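Local coordinates for protein PlaB phospholipase (Legionella pneumophila, PDB 6ZTH) that probably hydrolyses phospholipids, as a phospholipase, and binds NAD(+) at several sites in an assembly of four chains, at residues L166-D171 with K390-L395; V220-A225 with Y340-F345; L126-P131 with T226-S231. All blocks are in the same frame, centred on the assembly; numbering follows the deposited sequence.

In the fold
The three contacts step from the core of the parallel sheet towards the NAD-binding strands. Contact 3 sits where strand 123-128 ends, contact 2 joins the short helix 223-226 to strand 340-349, and contact 1 sets a turn beside strand 391-396, whose Tyr393 binds NAD. Contacts 1 and 2 lie about 8 Å apart between centres and share a sheet: Tyr393 N meets Ile343 O at 2.8 Å, and Thr392 CG2 packs on Met342 SE at 3.4 Å. Contacts 2 and 3 are about 11 Å apart between centres and touch through Val221 CG2 and Pro131 O at 3.6 Å. Contacts 1 and 3, about 16 Å apart between centres, do not touch.

Contact 1. Residues L166-D171 with K390-L395; sequences LELGSD and KLTYFL. With NAD (nicotinamide-adenine-dinucleotide), chain K.
A type II beta turn, Glu167 to Ser170, backs the strand that carries part of an NAD(+) site, with Gly169 and Leu168 lying against Lys390 and Thr392. Gly169 takes the third turn position with positive phi, and its missing side chain lets the strand come close. The Lys390 chain bends in the same sense at chi2, chi3 and chi4 (near -70° each) and curls around the Gly169 carbonyl, so that Lys390 CB stands 3.2 Å from Gly169 O and Lys390 NZ returns to donate a hydrogen bond of 3.1 Å to the same oxygen. The ammonium approaches from above the carbonyl plane, 69° out of it, away from the in-plane lone-pair directions. Lys390 NZ also makes a long salt bridge to Asp171 OD1, 3.9 Å away, an oxygen already hydrogen-bonded to Asn387. Beside them Thr392 OG1 approaches Gly169 N at 3.7 Å and Leu168 CB at 3.9 Å, in contact without a hydrogen bond, while Ser170 caps the helix that follows by bonding Ser173 N.

Leu391 and Tyr393 project from the other side of the strand. Leu391 CD2 rests over the adenine, 3.3 Å from NAD N1A, and the NAD amino group N6A donates an almost straight bond (169°) to Tyr393 OH at 3.0 Å, lying near the plane of the phenol ring at its edge. Arg381, Arg383 and Leu360 also hold this NAD, together with Tyr211 and Asn209 of a second subunit. Lys390 is buried; the Gly169 carbonyl dipole probably helps solvate its ammonium, and Asp171 supplies a weak, longer-range counter-charge. The off-plane geometry of the carbonyl bond suggests a largely electrostatic attraction.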
# COMPACT_ATOMS: atom_id res chain seq x y z
N LEU D 166 -18.50 9.75 -4.95
CA LEU D 166 -19.39 8.94 -5.76
C LEU D 166 -19.23 7.45 -5.48
O LEU D 166 -20.16 6.68 -5.77
CB LEU D 166 -19.15 9.21 -7.25
CG LEU D 166 -19.61 10.57 -7.78
CD1 LEU D 166 -19.42 10.64 -9.29
CD2 LEU D 166 -21.06 10.84 -7.40
N GLU D 167 -18.10 7.03 -4.93
CA GLU D 167 -17.89 5.61 -4.64
C GLU D 167 -19.01 5.08 -3.76
O GLU D 167 -19.38 5.70 -2.76
CB GLU D 167 -16.54 5.41 -3.95
CG GLU D 167 -16.07 3.96 -3.95
CD GLU D 167 -14.72 3.78 -3.29
OE1 GLU D 167 -14.22 4.74 -2.67
OE2 GLU D 167 -14.15 2.67 -3.41
N LEU D 168 -19.55 3.93 -4.14
CA LEU D 168 -20.63 3.32 -3.37
C LEU D 168 -20.18 3.11 -1.93
O LEU D 168 -19.07 2.63 -1.67
CB LEU D 168 -21.05 2.00 -4.00
CG LEU D 168 -21.48 2.06 -5.47
CD1 LEU D 168 -21.86 0.68 -5.98
CD2 LEU D 168 -22.64 3.03 -5.66
N GLY D 169 -21.05 3.48 -0.99
CA GLY D 169 -20.76 3.28 0.41
C GLY D 169 -19.66 4.16 0.96
O GLY D 169 -18.99 3.77 1.93
N SER D 170 -19.44 5.33 0.37
CA SER D 170 -18.46 6.26 0.91
C SER D 170 -19.00 6.90 2.18
O SER D 170 -20.19 7.20 2.29
CB SER D 170 -18.11 7.33 -0.12
OG SER D 170 -19.09 8.35 -0.14
N ASP D 171 -18.10 7.11 3.15
CA ASP D 171 -18.51 7.71 4.42
C ASP D 171 -19.30 8.99 4.18
O ASP D 171 -20.39 9.18 4.74
CB ASP D 171 -17.29 7.99 5.28
CG ASP D 171 -16.68 6.73 5.86
OD1 ASP D 171 -17.33 5.67 5.80
OD2 ASP D 171 -15.54 6.81 6.37
N LYS D 390 -17.53 -0.87 4.62
CA LYS D 390 -18.76 -0.51 3.94
C LYS D 390 -19.00 -1.50 2.80
O LYS D 390 -18.14 -1.69 1.94
CB LYS D 390 -18.70 0.92 3.41
CG LYS D 390 -18.55 1.97 4.50
CD LYS D 390 -19.80 2.07 5.37
CE LYS D 390 -20.94 2.78 4.65
NZ LYS D 390 -20.67 4.23 4.45
N LEU D 391 -20.18 -2.13 2.81
CA LEU D 391 -20.53 -3.18 1.86
C LEU D 391 -21.85 -2.81 1.20
O LEU D 391 -22.87 -2.67 1.88
CB LEU D 391 -20.65 -4.53 2.57
CG LEU D 391 -19.97 -5.75 1.94
CD1 LEU D 391 -18.54 -5.47 1.51
CD2 LEU D 391 -20.00 -6.89 2.96
N THR D 392 -21.82 -2.64 -0.12
CA THR D 392 -23.01 -2.31 -0.90
C THR D 392 -23.40 -3.51 -1.74
O THR D 392 -22.62 -3.95 -2.60
CB THR D 392 -22.77 -1.09 -1.78
OG1 THR D 392 -22.39 0.03 -0.97
CG2 THR D 392 -24.03 -0.74 -2.55
N TYR D 393 -24.59 -4.05 -1.49
CA TYR D 393 -25.13 -5.16 -2.26
C TYR D 393 -26.18 -4.63 -3.24
O TYR D 393 -26.99 -3.78 -2.89
CB TYR D 393 -25.76 -6.20 -1.34
CG TYR D 393 -24.93 -7.45 -1.15
CD1 TYR D 393 -23.77 -7.43 -0.39
CD2 TYR D 393 -25.32 -8.65 -1.73
CE1 TYR D 393 -23.01 -8.58 -0.22
CE2 TYR D 393 -24.57 -9.80 -1.56
CZ TYR D 393 -23.42 -9.76 -0.80
OH TYR D 393 -22.67 -10.90 -0.64
N PHE D 394 -26.14 -5.14 -4.47
CA PHE D 394 -27.13 -4.82 -5.49
C PHE D 394 -27.90 -6.09 -5.82
O PHE D 394 -27.31 -7.08 -6.26
CB PHE D 394 -26.47 -4.24 -6.74
CG PHE D 394 -27.41 -3.44 -7.60
CD1 PHE D 394 -28.22 -2.46 -7.06
CD2 PHE D 394 -27.48 -3.68 -8.97
CE1 PHE D 394 -29.09 -1.73 -7.85
CE2 PHE D 394 -28.34 -2.95 -9.77
CZ PHE D 394 -29.14 -1.97 -9.21
N LEU D 395 -29.22 -6.05 -5.62
CA LEU D 395 -30.05 -7.24 -5.66
C LEU D 395 -31.25 -7.02 -6.57
O LEU D 395 -31.71 -5.89 -6.76
CB LEU D 395 -30.54 -7.62 -4.25
CG LEU D 395 -29.58 -7.33 -3.10
CD1 LEU D 395 -30.32 -7.30 -1.77
CD2 LEU D 395 -28.47 -8.36 -3.07
PA NAD K . -15.24 -8.96 -4.55
O1A NAD K . -15.39 -7.82 -5.52
O2A NAD K . -16.38 -9.94 -4.74
O5B NAD K . -15.26 -8.37 -3.02
C5B NAD K . -14.29 -7.40 -2.66
C4B NAD K . -14.12 -7.40 -1.08
O4B NAD K . -15.55 -7.32 -0.45
C3B NAD K . -13.60 -8.48 -0.69
O3B NAD K . -12.67 -8.21 0.41
C2B NAD K . -14.86 -9.43 -0.13
O2B NAD K . -14.37 -10.42 0.83
C1B NAD K . -15.64 -8.58 0.44
N9A NAD K . -17.05 -9.11 0.55
C8A NAD K . -17.77 -9.38 -0.54
N7A NAD K . -18.97 -9.83 -0.14
C5A NAD K . -18.98 -9.84 1.21
C6A NAD K . -19.94 -10.20 2.15
N6A NAD K . -21.31 -10.72 1.98
N1A NAD K . -19.67 -10.09 3.44
C2A NAD K . -18.46 -9.63 3.85
N3A NAD K . -17.51 -9.28 2.94
C4A NAD K . -17.79 -9.39 1.63
O3 NAD K . -13.79 -9.73 -4.82
PN NAD K . -13.25 -11.01 -3.94
O1N NAD K . -14.41 -11.65 -3.23
O2N NAD K . -12.23 -10.53 -2.92
O5D NAD K . -12.53 -12.11 -4.96
C5D NAD K . -11.29 -11.78 -5.55
C4D NAD K . -11.34 -12.04 -7.05
O4D NAD K . -11.89 -13.20 -7.29
C3D NAD K . -12.27 -10.89 -7.81
O3D NAD K . -11.76 -10.67 -9.18
C2D NAD K . -13.42 -11.37 -7.86
O2D NAD K . -14.21 -10.77 -9.00
C1D NAD K . -13.13 -12.92 -8.12
N1N NAD K . -14.14 -13.70 -7.73
C2N NAD K . -14.20 -14.16 -6.45
C3N NAD K . -15.26 -14.99 -6.05
C7N NAD K . -15.32 -15.52 -4.58
O7N NAD K . -15.64 -16.63 -4.38
N7N NAD K . -14.98 -14.64 -3.45
C4N NAD K . -16.23 -15.32 -6.95
C5N NAD K . -16.17 -14.86 -8.22
C6N NAD K . -15.11 -14.03 -8.62

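Contact 2. Residues V220-A225 with Y340-F345; sequences VVRVAA and YSMIIF
Met342, a selenomethionine in this crystal, reaches from strand 340-349 into the bend formed by Arg222, Ala224 and Ala225. Packing is closest around its side chain: Met342 CB lies 3.8 Å from Ala224 CB, and the terminal Met342 CE sits 4.0 Å from Ala225 CB. With CG anti to the backbone N (chi1 -172°) and the chain bent beyond it, the selenium swings to the guanidinium edge, where Arg222 NH1 stands 3.4 Å from Met342 SE, near the plane of the group. The two side chains cross at about a right angle. The rest of Arg222 is gripped elsewhere, NE by Glu214, NH2 by Asp380, and the cation also meets the Phe394 ring.

Looser contact begins towards Tyr340, where Ala224 CB keeps 4.2 Å from Tyr340 O. No hydrogen bond crosses the interface, and the partly exposed Val220 stays clear of the strand. The bend itself is tied by Ala225 N to Arg222 O at 2.9 Å. Here a short, weakly bonded helical turn packs on a mixed beta-sheet, in which strand 340-349 runs antiparallel to 391-396 and parallel to 451-463, and Arg222 is placed beside Tyr211, a residue of the NAD(+) site.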
# COMPACT_ATOMS: atom_id res chain seq x y z
N VAL D 220 -24.51 4.64 -15.95
CA VAL D 220 -23.64 5.28 -14.97
C VAL D 220 -24.24 5.15 -13.57
O VAL D 220 -23.55 4.75 -12.63
CB VAL D 220 -23.42 6.77 -15.32
CG1 VAL D 220 -22.79 7.51 -14.15
CG2 VAL D 220 -22.56 6.89 -16.58
N VAL D 221 -25.53 5.47 -13.43
CA VAL D 221 -26.21 5.45 -12.14
C VAL D 221 -27.29 4.38 -12.16
O VAL D 221 -28.09 4.31 -13.10
CB VAL D 221 -26.82 6.82 -11.79
CG1 VAL D 221 -27.94 7.17 -12.76
CG2 VAL D 221 -27.34 6.83 -10.36
N ARG D 222 -27.32 3.56 -11.11
CA ARG D 222 -28.37 2.57 -10.97
C ARG D 222 -29.65 3.24 -10.48
O ARG D 222 -29.62 4.24 -9.75
CB ARG D 222 -27.94 1.48 -9.98
CG ARG D 222 -26.59 0.85 -10.29
CD ARG D 222 -26.06 0.06 -9.11
NE ARG D 222 -25.15 -1.01 -9.51
CZ ARG D 222 -24.39 -1.71 -8.68
NH1 ARG D 222 -24.42 -1.46 -7.37
NH2 ARG D 222 -23.60 -2.66 -9.14
N VAL D 223 -30.79 2.70 -10.92
CA VAL D 223 -32.07 3.29 -10.54
C VAL D 223 -32.23 3.32 -9.03
O VAL D 223 -32.86 4.23 -8.48
CB VAL D 223 -33.24 2.53 -11.21
CG1 VAL D 223 -34.55 3.27 -10.98
CG2 VAL D 223 -32.98 2.35 -12.70
N ALA D 224 -31.67 2.33 -8.33
CA ALA D 224 -31.76 2.30 -6.88
C ALA D 224 -31.01 3.45 -6.23
O ALA D 224 -31.36 3.84 -5.11
CB ALA D 224 -31.23 0.97 -6.35
N ALA D 225 -30.01 4.01 -6.90
CA ALA D 225 -29.17 5.04 -6.32
C ALA D 225 -29.73 6.45 -6.50
O ALA D 225 -29.29 7.37 -5.80
CB ALA D 225 -27.77 4.98 -6.93
N TYR D 340 -34.71 -3.46 -9.00
CA TYR D 340 -33.62 -3.84 -8.11
C TYR D 340 -33.63 -2.97 -6.87
O TYR D 340 -34.25 -1.90 -6.83
CB TYR D 340 -32.27 -3.73 -8.82
CG TYR D 340 -32.19 -4.51 -10.11
CD1 TYR D 340 -32.75 -4.01 -11.28
CD2 TYR D 340 -31.55 -5.74 -10.16
CE1 TYR D 340 -32.68 -4.72 -12.46
CE2 TYR D 340 -31.47 -6.45 -11.34
CZ TYR D 340 -32.04 -5.94 -12.49
OH TYR D 340 -31.97 -6.65 -13.66
N SER D 341 -32.93 -3.44 -5.84
CA SER D 341 -32.79 -2.73 -4.58
C SER D 341 -31.33 -2.71 -4.17
O SER D 341 -30.57 -3.64 -4.46
CB SER D 341 -33.63 -3.37 -3.47
OG SER D 341 -34.99 -3.48 -3.85
N MSE D 342 -30.94 -1.64 -3.49
CA MSE D 342 -29.57 -1.47 -3.03
C MSE D 342 -29.49 -1.49 -1.50
O MSE D 342 -30.20 -0.73 -0.84
CB MSE D 342 -28.99 -0.16 -3.56
CG MSE D 342 -27.51 0.03 -3.30
SE MSE D 342 -26.45 -0.24 -4.91
CE MSE D 342 -26.24 1.61 -5.47
N ILE D 343 -28.64 -2.35 -0.95
CA ILE D 343 -28.37 -2.38 0.48
C ILE D 343 -26.97 -1.83 0.71
O ILE D 343 -26.01 -2.28 0.07
CB ILE D 343 -28.50 -3.79 1.06
CG1 ILE D 343 -29.79 -4.45 0.60
CG2 ILE D 343 -28.45 -3.74 2.58
CD1 ILE D 343 -30.08 -5.78 1.28
N ILE D 344 -26.86 -0.85 1.61
CA ILE D 344 -25.59 -0.22 1.95
C ILE D 344 -25.30 -0.55 3.41
O ILE D 344 -25.94 0.01 4.31
CB ILE D 344 -25.62 1.29 1.70
CG1 ILE D 344 -25.67 1.57 0.20
CG2 ILE D 344 -24.41 1.96 2.34
CD1 ILE D 344 -25.85 3.03 -0.17
N PHE D 345 -24.34 -1.44 3.64
CA PHE D 345 -24.05 -1.94 4.98
C PHE D 345 -22.93 -1.13 5.61
O PHE D 345 -21.84 -1.00 5.04
CB PHE D 345 -23.66 -3.42 4.93
CG PHE D 345 -24.83 -4.35 4.89
CD1 PHE D 345 -25.70 -4.44 5.96
CD2 PHE D 345 -25.05 -5.16 3.79
CE1 PHE D 345 -26.78 -5.30 5.92
CE2 PHE D 345 -26.12 -6.02 3.74
CZ PHE D 345 -26.99 -6.10 4.82

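Contact 3. Residues L126-P131 with T226-S231; sequences LIMLAP and TNMNYS
Thr226 and Pro131 meet where strand 123-128 has ended and its chain turns away. From the backbone outward, Thr226 CA points its hydrogen at Pro131 O in a CA-H...O contact of 3.3 Å, with 154° at the hydrogen. The next atom, Thr226 CB, keeps 3.8 Å from the same Pro131 O. The hydroxyl is set anti to the backbone N (chi1 -163°), which brings it to the CD-CG edge of the proline ring: Thr226 OG1 lies 3.2 Å from Pro131 CD and 3.5 Å from Pro131 CG. The other tip, Thr226 CG2, stands between the backbone N and the carbonyl carbon and does not touch 126-131. Thr226 also packs on Val194 of strand 191-197.

That strand neighbours 123-128 in a six-stranded parallel sheet with strand order 2-1-3-4-5-6, consistent with the alpha/beta-hydrolase core expected of a lipase. Farther back on the strand, the methyl of Met128 reaches the CG methylene of a second selenomethionine, with Met128 CE 4.3 Å from Met228 CG. Beyond them the 226-231 chain bends on itself, and Asn229 ND2 donates to Asn227 OD1 at 2.8 Å with a bent angle of 139°, while the Thr226 carbonyl accepts from Asn133 ND2.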
# COMPACT_ATOMS: atom_id res chain seq x y z
N LEU D 126 -36.26 21.70 -6.90
CA LEU D 126 -35.06 20.93 -7.20
C LEU D 126 -35.47 19.74 -8.05
O LEU D 126 -36.22 18.87 -7.58
CB LEU D 126 -34.35 20.48 -5.92
CG LEU D 126 -33.11 19.61 -6.11
CD1 LEU D 126 -32.11 20.28 -7.05
CD2 LEU D 126 -32.46 19.30 -4.77
N ILE D 127 -34.99 19.70 -9.29
CA ILE D 127 -35.30 18.62 -10.22
C ILE D 127 -33.98 17.96 -10.58
O ILE D 127 -33.23 18.46 -11.43
CB ILE D 127 -36.03 19.13 -11.47
CG1 ILE D 127 -37.27 19.92 -11.08
CG2 ILE D 127 -36.40 17.96 -12.38
CD1 ILE D 127 -37.88 20.70 -12.22
N MSE D 128 -33.68 16.82 -9.95
CA MSE D 128 -32.46 16.08 -10.23
C MSE D 128 -32.76 14.97 -11.23
O MSE D 128 -33.73 14.22 -11.08
CB MSE D 128 -31.87 15.50 -8.94
CG MSE D 128 -31.55 16.55 -7.88
SE MSE D 128 -31.40 15.80 -6.07
CE MSE D 128 -33.21 15.12 -5.87
N LEU D 129 -31.92 14.85 -12.26
CA LEU D 129 -32.22 13.98 -13.39
C LEU D 129 -31.60 12.59 -13.23
O LEU D 129 -32.31 11.58 -13.24
CB LEU D 129 -31.74 14.64 -14.69
CG LEU D 129 -32.45 15.95 -15.05
CD1 LEU D 129 -32.26 16.27 -16.53
CD2 LEU D 129 -33.94 15.92 -14.71
N ALA D 130 -30.28 12.51 -13.08
CA ALA D 130 -29.60 11.23 -12.87
C ALA D 130 -28.63 11.33 -11.69
O ALA D 130 -27.46 10.96 -11.80
CB ALA D 130 -28.87 10.79 -14.13
N PRO D 131 -29.10 11.80 -10.54
CA PRO D 131 -28.19 11.98 -9.40
C PRO D 131 -27.75 10.63 -8.84
O PRO D 131 -28.57 9.75 -8.59
CB PRO D 131 -29.04 12.75 -8.38
CG PRO D 131 -30.43 12.31 -8.67
CD PRO D 131 -30.50 12.09 -10.17
N THR D 226 -30.68 6.63 -7.42
CA THR D 226 -31.19 7.97 -7.72
C THR D 226 -32.20 8.45 -6.69
O THR D 226 -32.34 9.66 -6.48
CB THR D 226 -31.84 7.98 -9.10
OG1 THR D 226 -31.97 9.33 -9.56
CG2 THR D 226 -33.23 7.34 -9.04
N ASN D 227 -32.89 7.53 -6.04
CA ASN D 227 -34.13 7.83 -5.34
C ASN D 227 -33.87 8.30 -3.92
O ASN D 227 -32.95 7.83 -3.25
CB ASN D 227 -35.03 6.59 -5.35
CG ASN D 227 -36.38 6.84 -4.73
OD1 ASN D 227 -37.12 7.72 -5.16
ND2 ASN D 227 -36.70 6.06 -3.71
N MSE D 228 -34.70 9.23 -3.46
CA MSE D 228 -34.54 9.80 -2.13
C MSE D 228 -35.60 9.30 -1.15
O MSE D 228 -35.63 9.73 0.00
CB MSE D 228 -34.60 11.33 -2.20
CG MSE D 228 -33.46 11.97 -2.98
SE MSE D 228 -31.70 11.64 -2.19
CE MSE D 228 -31.75 12.95 -0.76
N ASN D 229 -36.47 8.40 -1.60
CA ASN D 229 -37.34 7.66 -0.68
C ASN D 229 -36.57 6.42 -0.28
O ASN D 229 -36.67 5.36 -0.90
CB ASN D 229 -38.67 7.30 -1.33
CG ASN D 229 -39.30 8.47 -2.05
OD1 ASN D 229 -39.98 9.30 -1.44
ND2 ASN D 229 -39.09 8.54 -3.36
N TYR D 230 -35.75 6.55 0.77
CA TYR D 230 -34.96 5.45 1.30
C TYR D 230 -35.10 5.44 2.81
O TYR D 230 -35.56 6.41 3.43
CB TYR D 230 -33.49 5.57 0.90
CG TYR D 230 -32.85 6.88 1.31
CD1 TYR D 230 -33.02 8.03 0.54
CD2 TYR D 230 -32.09 6.97 2.46
CE1 TYR D 230 -32.44 9.23 0.92
CE2 TYR D 230 -31.51 8.17 2.84
CZ TYR D 230 -31.69 9.29 2.07
OH TYR D 230 -31.11 10.48 2.45
N SER D 231 -34.69 4.33 3.42
CA SER D 231 -34.76 4.16 4.86
C SER D 231 -33.37 3.88 5.42
O SER D 231 -32.53 3.25 4.77
CB SER D 231 -35.70 3.00 5.23
OG SER D 231 -37.04 3.32 4.91